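Local coordinates for putative ABC-transporter ATP-binding protein (Alicyclobacillus acidocaldarius, PDB 1Z47) that probably binds and hydrolyses ATP as the nucleotide-binding subunit of a putative sulfate ABC transporter, at residues F36-G41 and G196-F201; R87-V92 and P164-F169; F187-H192 and V212-L217; I15-V20 and R59-L64; G53-L58 and V200-D205. One frame throughout, in Å; residues are numbered along the deposited sequence.

Contact 1 (F36-G41 and G196-F201); sequences FQIREG and GVTSVF
Thr198 grips the turn at Gly41: its OG1 accepts the backbone N-H of Gly41 at 3.1 Å in a nearly straight bond (164° at the hydrogen), and the same oxygen is also hydrogen-bonded to Thr14 OG1. The close part continues at the next carbonyl, where Gly41 CA lies 3.1 Å from Val197 O, a CA-H...O contact. Gly41 has positive phi (76°), and a CB on it would come near the carbonyls of Gly196 and Val197. With chi1 at -62°, Thr198 turns OG1 to the turn and its methyl to Ile38, CG2 to CG2 at 4.0 Å. In ABC ATPase terms, strand 36-38 of the antiparallel beta subdomain is here leaving its sheet for the central one, whose strand 198-201 it meets. Further inward the packing is purely apolar, with Ile38 CD1 lying 4.0 Å from Val200 CG2 as the two side chains cross obliquely. On the solvent side the contact is loose: Arg39 and Glu40 point away from the 196-201 segment, and both are exposed.

Contact 2 (R87-V92 and P164-F169); sequences RNVGLV and PQVLLF
Asn88 O takes two backbone N-H groups at once: that of Val166 at 2.8 Å, lying in the carbonyl plane, and more weakly that of Gln165, whose angle at the hydrogen is only 129°. Beyond this fork the strands 89-92 and 166-169 run parallel, their axes 22° apart. Gly90 N bonds to Val166 O at 2.6 Å, Leu168 N to Gly90 O and Val92 N to Leu168 O, both at 3.0 Å. A CB on Gly90 would run into Pro164 CG, which is consistent with a glycine here; Pro164 CB already sits 3.4 Å from Gly90 N. On the face carrying Val89, its CG1 presses tightly on Val166 CB. On the other face, Val92 lies alongside Phe169: CB is 3.6 Å from ring atom CD2, while CG2 makes an off-centre CH-pi contact. The Asn88 and Gln165 side chains cross at about a right angle, though their closest overlap is doubtful; a glycine in place of Asn88 would take away the side chain that Gln165 lies across and would probably leave that end of the strand pair less covered. Strand 166-170 ends on Asp170 and is probably the Walker B strand. Strand 198-203 flanks its other side, helix 148-160 packs on Leu167 and Phe169, and helix 54-62 covers Leu168, while 89-93 is the outermost strand of the sheet in this chain.

Contact 3 (F187-H192 and V212-L217); sequences FVRQVH and VADRVL
Arg189 leaves its helix with CG anti to the backbone N (chi1 -177°) and then bends at chi2 and chi3, which carries the guanidinium across to Val212 and Asp214. Asp214 CG stands anti to its own carbonyl carbon, and the carboxylate presents OD2 to the arginine. In the alpha/beta nucleotide-binding domain this ties helix 178-195 to the corner where helix 206-212 ends and strand 215-220 of the central sheet is about to begin. Arg189 NH1 donates to Val212 O at 2.5 Å, a very short bond with 154° at the hydrogen; the oxygen lies in the guanidinium plane, whereas the donor is tilted from the carbonyl plane. Since this carbonyl closes a helix, the cation may be favoured there by the helix end. The carboxylate is held through one oxygen: Asp214 OD2 receives NH2 of Arg189 at 3.2 Å on its syn side, forming a salt bridge, and NH1 more weakly at the same distance. Guanidinium and carboxylate planes stand 85° apart, which excludes a flat, two-oxygen pairing. Asp214 OD1 instead accepts from Met43 N, and Arg189 NH2 has a second salt bridge to Asp193. His192, one helical turn on and bonded through ND1 to Ser199, brings CD2 over one guanidinium face, 4.0 Å above it and toward the rim. Lower down the chain, Arg189 CD also touches Val212 O, at 3.4 Å.

Contact 4 (I15-V20 and R59-L64); sequences IEFVGV and RLIAGL
Phe17 drives its ring obliquely between two side chains of the helix, with CZ 3.5 Å from Leu60 CB and CE2 3.5 Å from Ile61 CG1. The ring is also stacked with that of Phe36. The other flat group, the Arg59 guanidinium, takes no part; Leu64 CB covers one of its faces near the rim, and NH1 forms a salt bridge with Glu65. Ile61 serves two partners because chi1 at -62° splits its branches: CG1 goes to the phenyl ring, and CG2 to Ile15 CD1 at 4.1 Å, where the two isoleucines cross at about a right angle. At the far end Val20 CG1 meets Leu60 CG at 4.2 Å, the side chains sliding past one another in opposite directions. A G1 beta bulge, with Gly19 at positive phi and Val20 both facing Val34, lies in the corner that presents Val20 to the helix. All five touching residues are buried, and the joint is wholly apolar. It seats the antiparallel sheet of the ABC domain, in which strand 15-22 lies between 34-38 and 69-74, on helix 54-62; on the helix, Ile61 also packs against Leu168 of central strand 166-170, and Arg87 NH1 bonds to the carbonyl of Leu60.

Contact 5 (G53-L58 and V200-D205); sequences GKTTIL and VFVTHD
Val202 sits under the first turns of the helix, and the contact is chiefly apolar. Its CG2 rests between Lys54 O at 3.6 Å and Leu58 CB at 3.7 Å, while CG1 meets Lys54 CE at 3.7 Å and the Thr55 hydroxyl. Leu58, slanting across Val202, also reaches back along the strand, bringing CD1 to 3.9 Å from Val200 CG1. The axes of 54-58 and 200-203 approach to 8.5 Å and run nearly antiparallel, 158° apart, which fits a helix lying along the strand. Van der Waals contact with polar backbone comes from Lys54: chi1 of 66° puts CG between the backbone N and carbonyl carbon, and the chain then runs out extended until CE lies 3.5 Å from Thr203 O. Hydrogen bonds stay within or leave the pair. Lys54 NZ bonds weakly to the carbonyls of Gly48 and Pro49, and an alanine here would probably open a gap over Val202 CG1 and deprive both carbonyls of that partner. Thr203 OG1 accepts from Asp205 N at 3.1 Å, an ST turn, and is also bonded to Glu208. His204 ND1 is hydrogen-bonded to Thr178 of the second subunit. Gly53, Lys54 and Thr55 fit the Walker A P-loop at the start of its helix, and His204, just past strand 200-203, is consistent with the switch histidine of ABC ATPases.

Contacts 3, 4 and 5 are buried, whereas contacts 1 and 2 are partly open, contact 1 through its charged turn and contact 2 through residues near the start of its strands. Contacts 1 and 5 share Val200, Phe201 and strand 198-203, and contacts 4 and 5 share helix 54-62, so this helix lies between the antiparallel sheet and the central one. Contact 2 joins neighbouring strands of that central sheet and relies on backbone hydrogen bonds; contacts 4 and 5 are helix-on-sheet packing and mainly apolar. Contact 3 is polar, a salt bridge beside a side-chain-to-carbonyl hydrogen bond, and its His192 reaches contact 1 through Ser199. Contacts 3 and 4 do not touch, their centres being about 20 Å apart.

Contact 1 (F36-G41 and G196-F201)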
# COMPACT_ATOMS: atom_id res chain seq x y z
N PHE B 36 21.90 -17.77 -4.89
CA PHE B 36 22.16 -16.37 -4.60
C PHE B 36 23.00 -16.30 -3.35
O PHE B 36 23.11 -17.26 -2.60
CB PHE B 36 20.84 -15.59 -4.37
CG PHE B 36 19.95 -16.17 -3.30
CD1 PHE B 36 20.26 -16.00 -1.95
CD2 PHE B 36 18.81 -16.90 -3.64
CE1 PHE B 36 19.45 -16.56 -0.95
CE2 PHE B 36 18.00 -17.47 -2.65
CZ PHE B 36 18.32 -17.30 -1.30
N GLN B 37 23.61 -15.14 -3.13
CA GLN B 37 24.43 -14.95 -1.96
C GLN B 37 24.02 -13.66 -1.29
O GLN B 37 24.09 -12.59 -1.90
CB GLN B 37 25.91 -14.86 -2.34
CG GLN B 37 26.41 -15.96 -3.26
CD GLN B 37 27.92 -15.92 -3.40
OE1 GLN B 37 28.65 -16.36 -2.51
NE2 GLN B 37 28.40 -15.38 -4.52
N ILE B 38 23.60 -13.75 -0.03
CA ILE B 38 23.21 -12.57 0.73
C ILE B 38 24.38 -12.19 1.65
O ILE B 38 24.94 -13.05 2.34
CB ILE B 38 21.93 -12.85 1.56
CG1 ILE B 38 20.73 -12.97 0.61
CG2 ILE B 38 21.70 -11.74 2.56
CD1 ILE B 38 19.42 -13.37 1.30
N ARG B 39 24.75 -10.91 1.64
CA ARG B 39 25.86 -10.41 2.45
C ARG B 39 25.54 -10.27 3.95
O ARG B 39 24.38 -10.12 4.36
CB ARG B 39 26.31 -9.05 1.90
CG ARG B 39 26.48 -9.00 0.38
CD ARG B 39 26.99 -7.65 -0.10
NE ARG B 39 28.44 -7.52 0.08
CZ ARG B 39 29.12 -6.39 -0.11
NH1 ARG B 39 30.44 -6.38 0.08
NH2 ARG B 39 28.50 -5.27 -0.47
N GLU B 40 26.59 -10.32 4.77
CA GLU B 40 26.41 -10.20 6.21
C GLU B 40 25.89 -8.80 6.58
O GLU B 40 26.38 -7.78 6.07
CB GLU B 40 27.74 -10.50 6.93
CG GLU B 40 28.19 -11.97 6.81
CD GLU B 40 29.50 -12.30 7.54
OE1 GLU B 40 29.53 -12.24 8.80
OE2 GLU B 40 30.49 -12.62 6.86
N GLY B 41 24.89 -8.77 7.46
CA GLY B 41 24.33 -7.51 7.91
C GLY B 41 23.43 -6.86 6.87
O GLY B 41 23.02 -5.71 7.01
N GLY B 196 22.67 -4.95 13.74
CA GLY B 196 23.66 -5.40 12.77
C GLY B 196 23.53 -6.82 12.26
O GLY B 196 24.49 -7.38 11.75
N VAL B 197 22.33 -7.39 12.38
CA VAL B 197 22.03 -8.76 11.96
C VAL B 197 21.79 -8.84 10.44
O VAL B 197 21.87 -7.83 9.74
CB VAL B 197 20.77 -9.25 12.69
CG1 VAL B 197 20.57 -10.75 12.50
CG2 VAL B 197 20.88 -8.92 14.16
N THR B 198 21.54 -10.04 9.94
CA THR B 198 21.24 -10.29 8.52
C THR B 198 19.73 -10.53 8.49
O THR B 198 19.22 -11.40 9.20
CB THR B 198 21.96 -11.57 8.01
OG1 THR B 198 23.39 -11.39 8.12
CG2 THR B 198 21.59 -11.85 6.54
N SER B 199 19.00 -9.78 7.67
CA SER B 199 17.55 -9.93 7.65
C SER B 199 16.96 -10.18 6.26
O SER B 199 17.40 -9.59 5.28
CB SER B 199 16.90 -8.68 8.25
OG SER B 199 17.27 -8.49 9.60
N VAL B 200 15.95 -11.04 6.20
CA VAL B 200 15.27 -11.37 4.94
C VAL B 200 13.76 -11.27 5.21
O VAL B 200 13.27 -11.82 6.20
CB VAL B 200 15.55 -12.82 4.46
CG1 VAL B 200 15.06 -13.00 3.01
CG2 VAL B 200 17.05 -13.13 4.55
N PHE B 201 13.02 -10.60 4.33
CA PHE B 201 11.58 -10.50 4.55
C PHE B 201 10.86 -10.78 3.23
O PHE B 201 11.42 -10.61 2.16
CB PHE B 201 11.20 -9.11 5.09
CG PHE B 201 11.46 -7.97 4.14
CD1 PHE B 201 10.44 -7.49 3.31
CD2 PHE B 201 12.71 -7.36 4.10
CE1 PHE B 201 10.67 -6.40 2.47
CE2 PHE B 201 12.97 -6.28 3.26
CZ PHE B 201 11.94 -5.79 2.44

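Contact 2 (R87-V92 and P164-F169)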
# COMPACT_ATOMS: atom_id res chain seq x y z
N ARG B 87 19.47 -23.95 13.61
CA ARG B 87 20.05 -22.87 12.82
C ARG B 87 20.12 -21.58 13.63
O ARG B 87 19.35 -21.39 14.57
CB ARG B 87 19.25 -22.65 11.53
CG ARG B 87 19.07 -23.92 10.70
CD ARG B 87 18.43 -23.65 9.34
NE ARG B 87 18.24 -24.88 8.57
CZ ARG B 87 17.88 -24.92 7.28
NH1 ARG B 87 17.66 -23.79 6.61
NH2 ARG B 87 17.74 -26.09 6.67
N ASN B 88 21.04 -20.71 13.27
CA ASN B 88 21.22 -19.44 13.97
C ASN B 88 20.26 -18.40 13.39
O ASN B 88 20.69 -17.32 12.96
CB ASN B 88 22.67 -18.98 13.81
CG ASN B 88 23.25 -18.38 15.08
OD1 ASN B 88 23.02 -17.21 15.39
ND2 ASN B 88 24.00 -19.19 15.83
N VAL B 89 18.97 -18.71 13.41
CA VAL B 89 17.97 -17.81 12.84
C VAL B 89 16.77 -17.58 13.75
O VAL B 89 16.31 -18.49 14.44
CB VAL B 89 17.45 -18.38 11.51
CG1 VAL B 89 18.61 -18.65 10.56
CG2 VAL B 89 16.67 -19.65 11.76
N GLY B 90 16.26 -16.35 13.75
CA GLY B 90 15.11 -16.03 14.57
C GLY B 90 13.90 -15.76 13.69
O GLY B 90 14.05 -15.22 12.61
N LEU B 91 12.71 -16.14 14.16
CA LEU B 91 11.49 -15.95 13.39
C LEU B 91 10.50 -14.89 13.89
O LEU B 91 10.14 -14.86 15.07
CB LEU B 91 10.76 -17.28 13.28
CG LEU B 91 11.34 -18.40 12.42
CD1 LEU B 91 12.85 -18.35 12.38
CD2 LEU B 91 10.85 -19.73 12.97
N VAL B 92 10.05 -14.04 12.98
CA VAL B 92 9.04 -13.01 13.27
C VAL B 92 7.99 -13.29 12.18
O VAL B 92 7.95 -12.64 11.13
CB VAL B 92 9.60 -11.58 13.10
CG1 VAL B 92 8.58 -10.56 13.60
CG2 VAL B 92 10.92 -11.42 13.87
N PRO B 164 20.12 -14.15 17.35
CA PRO B 164 20.18 -14.94 16.10
C PRO B 164 21.12 -14.34 15.07
O PRO B 164 21.37 -13.13 15.07
CB PRO B 164 18.73 -14.92 15.61
CG PRO B 164 17.94 -14.79 16.88
CD PRO B 164 18.74 -13.77 17.67
N GLN B 165 21.63 -15.19 14.19
CA GLN B 165 22.52 -14.75 13.13
C GLN B 165 21.65 -14.17 12.01
O GLN B 165 21.99 -13.15 11.39
CB GLN B 165 23.28 -15.95 12.53
CG GLN B 165 24.61 -16.32 13.16
CD GLN B 165 25.32 -17.40 12.34
OE1 GLN B 165 25.64 -17.20 11.16
NE2 GLN B 165 25.56 -18.56 12.96
N VAL B 166 20.54 -14.85 11.76
CA VAL B 166 19.60 -14.45 10.72
C VAL B 166 18.21 -14.16 11.29
O VAL B 166 17.73 -14.85 12.18
CB VAL B 166 19.49 -15.53 9.62
CG1 VAL B 166 18.59 -15.04 8.49
CG2 VAL B 166 20.89 -15.87 9.06
N LEU B 167 17.58 -13.13 10.75
CA LEU B 167 16.26 -12.71 11.16
C LEU B 167 15.33 -12.87 9.93
O LEU B 167 15.63 -12.31 8.87
CB LEU B 167 16.34 -11.25 11.60
CG LEU B 167 15.38 -10.70 12.66
CD1 LEU B 167 15.48 -11.52 13.95
CD2 LEU B 167 15.74 -9.24 12.94
N LEU B 168 14.27 -13.66 10.08
CA LEU B 168 13.31 -13.90 8.99
C LEU B 168 11.91 -13.33 9.26
O LEU B 168 11.28 -13.66 10.28
CB LEU B 168 13.20 -15.40 8.73
CG LEU B 168 14.54 -16.10 8.50
CD1 LEU B 168 14.30 -17.59 8.27
CD2 LEU B 168 15.25 -15.46 7.31
N PHE B 169 11.38 -12.53 8.33
CA PHE B 169 10.04 -11.96 8.51
C PHE B 169 9.08 -12.51 7.46
O PHE B 169 9.34 -12.39 6.27
CB PHE B 169 10.08 -10.43 8.37
CG PHE B 169 10.92 -9.74 9.40
CD1 PHE B 169 12.31 -9.73 9.29
CD2 PHE B 169 10.33 -9.13 10.50
CE1 PHE B 169 13.10 -9.12 10.26
CE2 PHE B 169 11.11 -8.52 11.48
CZ PHE B 169 12.49 -8.51 11.36

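Contact 3 (F187-H192 and V212-L217)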
# COMPACT_ATOMS: atom_id res chain seq x y z
N PHE B 187 10.39 1.00 11.91
CA PHE B 187 10.95 0.54 13.17
C PHE B 187 11.85 -0.67 12.97
O PHE B 187 12.97 -0.73 13.50
CB PHE B 187 9.82 0.19 14.13
CG PHE B 187 10.28 -0.40 15.42
CD1 PHE B 187 11.10 0.33 16.26
CD2 PHE B 187 9.89 -1.67 15.79
CE1 PHE B 187 11.54 -0.21 17.46
CE2 PHE B 187 10.31 -2.22 16.98
CZ PHE B 187 11.14 -1.48 17.82
N VAL B 188 11.35 -1.64 12.20
CA VAL B 188 12.10 -2.86 11.91
C VAL B 188 13.42 -2.48 11.26
O VAL B 188 14.46 -3.08 11.56
CB VAL B 188 11.31 -3.81 10.96
CG1 VAL B 188 12.25 -4.86 10.38
CG2 VAL B 188 10.16 -4.50 11.71
N ARG B 189 13.39 -1.49 10.37
CA ARG B 189 14.62 -1.05 9.71
C ARG B 189 15.58 -0.44 10.74
O ARG B 189 16.75 -0.78 10.77
CB ARG B 189 14.32 -0.01 8.61
CG ARG B 189 15.56 0.45 7.81
CD ARG B 189 16.16 -0.62 6.88
NE ARG B 189 17.63 -0.51 6.84
CZ ARG B 189 18.42 -0.85 5.83
NH1 ARG B 189 17.92 -1.34 4.70
NH2 ARG B 189 19.73 -0.72 5.95
N GLN B 190 15.08 0.45 11.59
CA GLN B 190 15.96 1.07 12.60
C GLN B 190 16.56 -0.01 13.51
O GLN B 190 17.75 0.03 13.86
CB GLN B 190 15.19 2.12 13.42
CG GLN B 190 15.90 2.53 14.70
CD GLN B 190 15.16 3.59 15.49
OE1 GLN B 190 15.18 4.78 15.13
NE2 GLN B 190 14.48 3.18 16.56
N VAL B 191 15.75 -0.98 13.89
CA VAL B 191 16.24 -2.05 14.75
C VAL B 191 17.34 -2.82 14.00
O VAL B 191 18.43 -3.03 14.53
CB VAL B 191 15.09 -2.97 15.18
CG1 VAL B 191 15.63 -4.26 15.77
CG2 VAL B 191 14.22 -2.25 16.22
N HIS B 192 17.06 -3.23 12.76
CA HIS B 192 18.04 -3.95 11.96
C HIS B 192 19.39 -3.24 11.90
O HIS B 192 20.43 -3.85 12.08
CB HIS B 192 17.53 -4.12 10.52
CG HIS B 192 18.58 -4.62 9.58
ND1 HIS B 192 18.83 -5.96 9.39
CD2 HIS B 192 19.44 -3.95 8.77
CE1 HIS B 192 19.80 -6.10 8.50
NE2 HIS B 192 20.19 -4.90 8.11
N VAL B 212 12.70 -0.34 2.34
CA VAL B 212 13.56 -0.85 3.40
C VAL B 212 14.69 -1.79 3.03
O VAL B 212 15.61 -1.94 3.82
CB VAL B 212 12.71 -1.54 4.51
CG1 VAL B 212 11.64 -0.57 5.04
CG2 VAL B 212 12.07 -2.78 3.98
N ALA B 213 14.66 -2.39 1.84
CA ALA B 213 15.73 -3.35 1.50
C ALA B 213 17.03 -2.77 0.96
O ALA B 213 17.04 -1.74 0.27
CB ALA B 213 15.19 -4.39 0.53
N ASP B 214 18.14 -3.43 1.29
CA ASP B 214 19.45 -3.05 0.78
C ASP B 214 19.48 -3.54 -0.67
O ASP B 214 19.88 -2.81 -1.58
CB ASP B 214 20.55 -3.71 1.60
CG ASP B 214 20.62 -3.15 3.02
OD1 ASP B 214 20.62 -3.95 3.97
OD2 ASP B 214 20.66 -1.92 3.14
N ARG B 215 19.03 -4.78 -0.87
CA ARG B 215 18.90 -5.37 -2.20
C ARG B 215 17.61 -6.19 -2.28
O ARG B 215 17.14 -6.76 -1.29
CB ARG B 215 20.09 -6.27 -2.58
CG ARG B 215 21.36 -5.48 -2.94
CD ARG B 215 22.40 -6.39 -3.54
NE ARG B 215 22.81 -7.42 -2.60
CZ ARG B 215 23.40 -8.56 -2.94
NH1 ARG B 215 23.65 -8.81 -4.23
NH2 ARG B 215 23.75 -9.42 -2.00
N VAL B 216 17.06 -6.26 -3.47
CA VAL B 216 15.80 -6.95 -3.71
C VAL B 216 15.97 -8.16 -4.61
O VAL B 216 16.61 -8.07 -5.67
CB VAL B 216 14.81 -5.98 -4.37
CG1 VAL B 216 13.45 -6.64 -4.58
CG2 VAL B 216 14.69 -4.72 -3.51
N LEU B 217 15.41 -9.28 -4.18
CA LEU B 217 15.43 -10.50 -4.95
C LEU B 217 14.02 -10.64 -5.60
O LEU B 217 13.05 -11.00 -4.93
CB LEU B 217 15.71 -11.70 -4.05
CG LEU B 217 15.97 -12.98 -4.83
CD1 LEU B 217 17.38 -12.93 -5.40
CD2 LEU B 217 15.82 -14.20 -3.95

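Contact 4 (I15-V20 and R59-L64)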
# COMPACT_ATOMS: atom_id res chain seq x y z
N ILE B 15 24.10 -15.85 4.03
CA ILE B 15 23.19 -16.86 3.49
C ILE B 15 23.47 -17.19 2.03
O ILE B 15 23.76 -16.30 1.23
CB ILE B 15 21.70 -16.42 3.60
CG1 ILE B 15 21.40 -15.89 5.01
CG2 ILE B 15 20.80 -17.61 3.30
CD1 ILE B 15 19.95 -15.46 5.20
N GLU B 16 23.36 -18.46 1.67
CA GLU B 16 23.59 -18.84 0.28
C GLU B 16 22.80 -20.06 -0.14
O GLU B 16 22.68 -21.05 0.58
CB GLU B 16 25.09 -19.08 0.01
CG GLU B 16 25.38 -19.45 -1.46
CD GLU B 16 26.87 -19.45 -1.82
OE1 GLU B 16 27.19 -19.72 -3.00
OE2 GLU B 16 27.71 -19.17 -0.94
N PHE B 17 22.21 -19.95 -1.33
CA PHE B 17 21.46 -21.07 -1.87
C PHE B 17 22.31 -21.61 -3.03
O PHE B 17 22.82 -20.85 -3.83
CB PHE B 17 20.08 -20.63 -2.40
CG PHE B 17 18.98 -20.68 -1.37
CD1 PHE B 17 17.67 -20.98 -1.75
CD2 PHE B 17 19.25 -20.41 -0.03
CE1 PHE B 17 16.64 -21.02 -0.80
CE2 PHE B 17 18.23 -20.45 0.92
CZ PHE B 17 16.92 -20.75 0.54
N VAL B 18 22.45 -22.93 -3.08
CA VAL B 18 23.23 -23.57 -4.14
C VAL B 18 22.33 -24.51 -4.91
O VAL B 18 21.99 -25.60 -4.43
CB VAL B 18 24.42 -24.37 -3.56
CG1 VAL B 18 25.20 -25.06 -4.69
CG2 VAL B 18 25.33 -23.44 -2.78
N GLY B 19 21.91 -24.07 -6.10
CA GLY B 19 21.05 -24.88 -6.94
C GLY B 19 19.90 -25.50 -6.16
O GLY B 19 19.62 -26.69 -6.29
N VAL B 20 19.24 -24.68 -5.35
CA VAL B 20 18.14 -25.15 -4.53
C VAL B 20 16.89 -25.33 -5.37
O VAL B 20 16.50 -24.46 -6.15
CB VAL B 20 17.85 -24.16 -3.39
CG1 VAL B 20 16.65 -24.64 -2.59
CG2 VAL B 20 19.10 -24.03 -2.49
N ARG B 59 11.08 -20.03 3.96
CA ARG B 59 10.94 -21.26 4.75
C ARG B 59 12.14 -22.22 4.56
O ARG B 59 12.47 -22.97 5.48
CB ARG B 59 9.63 -21.98 4.39
CG ARG B 59 8.39 -21.17 4.78
CD ARG B 59 7.12 -21.78 4.20
NE ARG B 59 6.95 -23.16 4.66
CZ ARG B 59 6.75 -23.50 5.93
NH1 ARG B 59 6.62 -24.79 6.25
NH2 ARG B 59 6.67 -22.57 6.87
N LEU B 60 12.79 -22.17 3.40
CA LEU B 60 13.97 -23.02 3.14
C LEU B 60 15.14 -22.51 3.99
O LEU B 60 16.01 -23.28 4.38
CB LEU B 60 14.40 -22.97 1.67
CG LEU B 60 14.08 -24.07 0.65
CD1 LEU B 60 14.22 -25.44 1.30
CD2 LEU B 60 12.70 -23.89 0.10
N ILE B 61 15.17 -21.20 4.25
CA ILE B 61 16.23 -20.62 5.06
C ILE B 61 15.98 -20.97 6.54
O ILE B 61 16.93 -21.18 7.32
CB ILE B 61 16.28 -19.08 4.93
CG1 ILE B 61 16.59 -18.68 3.49
CG2 ILE B 61 17.35 -18.51 5.86
CD1 ILE B 61 16.54 -17.16 3.25
N ALA B 62 14.71 -21.04 6.91
CA ALA B 62 14.33 -21.37 8.29
C ALA B 62 14.53 -22.85 8.61
O ALA B 62 14.83 -23.22 9.74
CB ALA B 62 12.87 -20.98 8.53
N GLY B 63 14.37 -23.70 7.61
CA GLY B 63 14.52 -25.12 7.84
C GLY B 63 13.14 -25.71 7.95
O GLY B 63 12.98 -26.89 8.19
N LEU B 64 12.12 -24.86 7.78
CA LEU B 64 10.74 -25.33 7.84
C LEU B 64 10.44 -26.19 6.62
O LEU B 64 9.50 -26.98 6.62
CB LEU B 64 9.78 -24.14 7.89
CG LEU B 64 9.80 -23.42 9.25
CD1 LEU B 64 9.15 -22.05 9.14
CD2 LEU B 64 9.08 -24.31 10.29

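Contact 5 (G53-L58 and V200-D205)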
# COMPACT_ATOMS: atom_id res chain seq x y z
N GLY B 53 7.37 -18.44 -5.20
CA GLY B 53 8.52 -19.10 -4.60
C GLY B 53 9.15 -18.28 -3.47
O GLY B 53 10.03 -18.79 -2.74
N LYS B 54 8.72 -17.03 -3.28
CA LYS B 54 9.30 -16.20 -2.23
C LYS B 54 9.09 -16.75 -0.82
O LYS B 54 10.01 -16.69 0.02
CB LYS B 54 8.76 -14.75 -2.32
CG LYS B 54 7.24 -14.55 -2.03
CD LYS B 54 6.85 -13.10 -2.38
CE LYS B 54 5.45 -12.68 -1.88
NZ LYS B 54 4.36 -13.41 -2.55
N THR B 55 7.92 -17.28 -0.53
CA THR B 55 7.66 -17.81 0.82
C THR B 55 8.42 -19.13 1.03
O THR B 55 9.03 -19.36 2.10
CB THR B 55 6.14 -18.00 1.05
OG1 THR B 55 5.50 -16.72 0.93
CG2 THR B 55 5.86 -18.56 2.44
N THR B 56 8.42 -19.98 0.01
CA THR B 56 9.13 -21.25 0.09
C THR B 56 10.60 -20.97 0.39
O THR B 56 11.20 -21.64 1.23
CB THR B 56 8.99 -22.04 -1.22
OG1 THR B 56 7.59 -22.21 -1.50
CG2 THR B 56 9.67 -23.43 -1.10
N ILE B 57 11.18 -19.97 -0.29
CA ILE B 57 12.58 -19.61 -0.07
C ILE B 57 12.81 -19.19 1.40
O ILE B 57 13.75 -19.66 2.05
CB ILE B 57 13.02 -18.45 -1.00
CG1 ILE B 57 13.17 -18.99 -2.44
CG2 ILE B 57 14.31 -17.80 -0.49
CD1 ILE B 57 13.59 -17.93 -3.47
N LEU B 58 11.95 -18.31 1.92
CA LEU B 58 12.07 -17.88 3.32
C LEU B 58 12.02 -19.13 4.22
O LEU B 58 12.85 -19.27 5.14
CB LEU B 58 10.92 -16.93 3.70
CG LEU B 58 11.22 -16.16 4.98
CD1 LEU B 58 12.14 -14.98 4.66
CD2 LEU B 58 9.89 -15.71 5.64
N VAL B 200 15.95 -11.04 6.20
CA VAL B 200 15.27 -11.37 4.94
C VAL B 200 13.76 -11.27 5.21
O VAL B 200 13.27 -11.82 6.20
CB VAL B 200 15.55 -12.82 4.46
CG1 VAL B 200 15.06 -13.00 3.01
CG2 VAL B 200 17.05 -13.13 4.55
N PHE B 201 13.02 -10.60 4.33
CA PHE B 201 11.58 -10.50 4.55
C PHE B 201 10.86 -10.78 3.23
O PHE B 201 11.42 -10.61 2.16
CB PHE B 201 11.20 -9.11 5.09
CG PHE B 201 11.46 -7.97 4.14
CD1 PHE B 201 10.44 -7.49 3.31
CD2 PHE B 201 12.71 -7.36 4.10
CE1 PHE B 201 10.67 -6.40 2.47
CE2 PHE B 201 12.97 -6.28 3.26
CZ PHE B 201 11.94 -5.79 2.44
N VAL B 202 9.63 -11.25 3.34
CA VAL B 202 8.82 -11.61 2.18
C VAL B 202 7.83 -10.48 1.91
O VAL B 202 7.30 -9.88 2.84
CB VAL B 202 8.05 -12.93 2.46
CG1 VAL B 202 6.87 -13.09 1.51
CG2 VAL B 202 9.02 -14.13 2.33
N THR B 203 7.59 -10.19 0.63
CA THR B 203 6.64 -9.12 0.30
C THR B 203 6.16 -9.15 -1.16
O THR B 203 6.88 -9.54 -2.07
CB THR B 203 7.25 -7.73 0.61
OG1 THR B 203 6.27 -6.72 0.41
CG2 THR B 203 8.43 -7.45 -0.28
N HIS B 204 4.91 -8.74 -1.37
CA HIS B 204 4.37 -8.67 -2.71
C HIS B 204 4.15 -7.20 -3.08
O HIS B 204 3.57 -6.88 -4.12
CB HIS B 204 3.06 -9.48 -2.81
CG HIS B 204 2.03 -9.09 -1.79
ND1 HIS B 204 1.39 -7.87 -1.80
CD2 HIS B 204 1.52 -9.77 -0.73
CE1 HIS B 204 0.53 -7.81 -0.79
NE2 HIS B 204 0.59 -8.95 -0.13
N ASP B 205 4.68 -6.32 -2.22
CA ASP B 205 4.56 -4.86 -2.36
C ASP B 205 5.91 -4.24 -2.78
O ASP B 205 6.80 -4.05 -1.95
CB ASP B 205 4.12 -4.24 -1.03
CG ASP B 205 3.84 -2.74 -1.14
OD1 ASP B 205 4.30 -2.10 -2.11
OD2 ASP B 205 3.14 -2.21 -0.24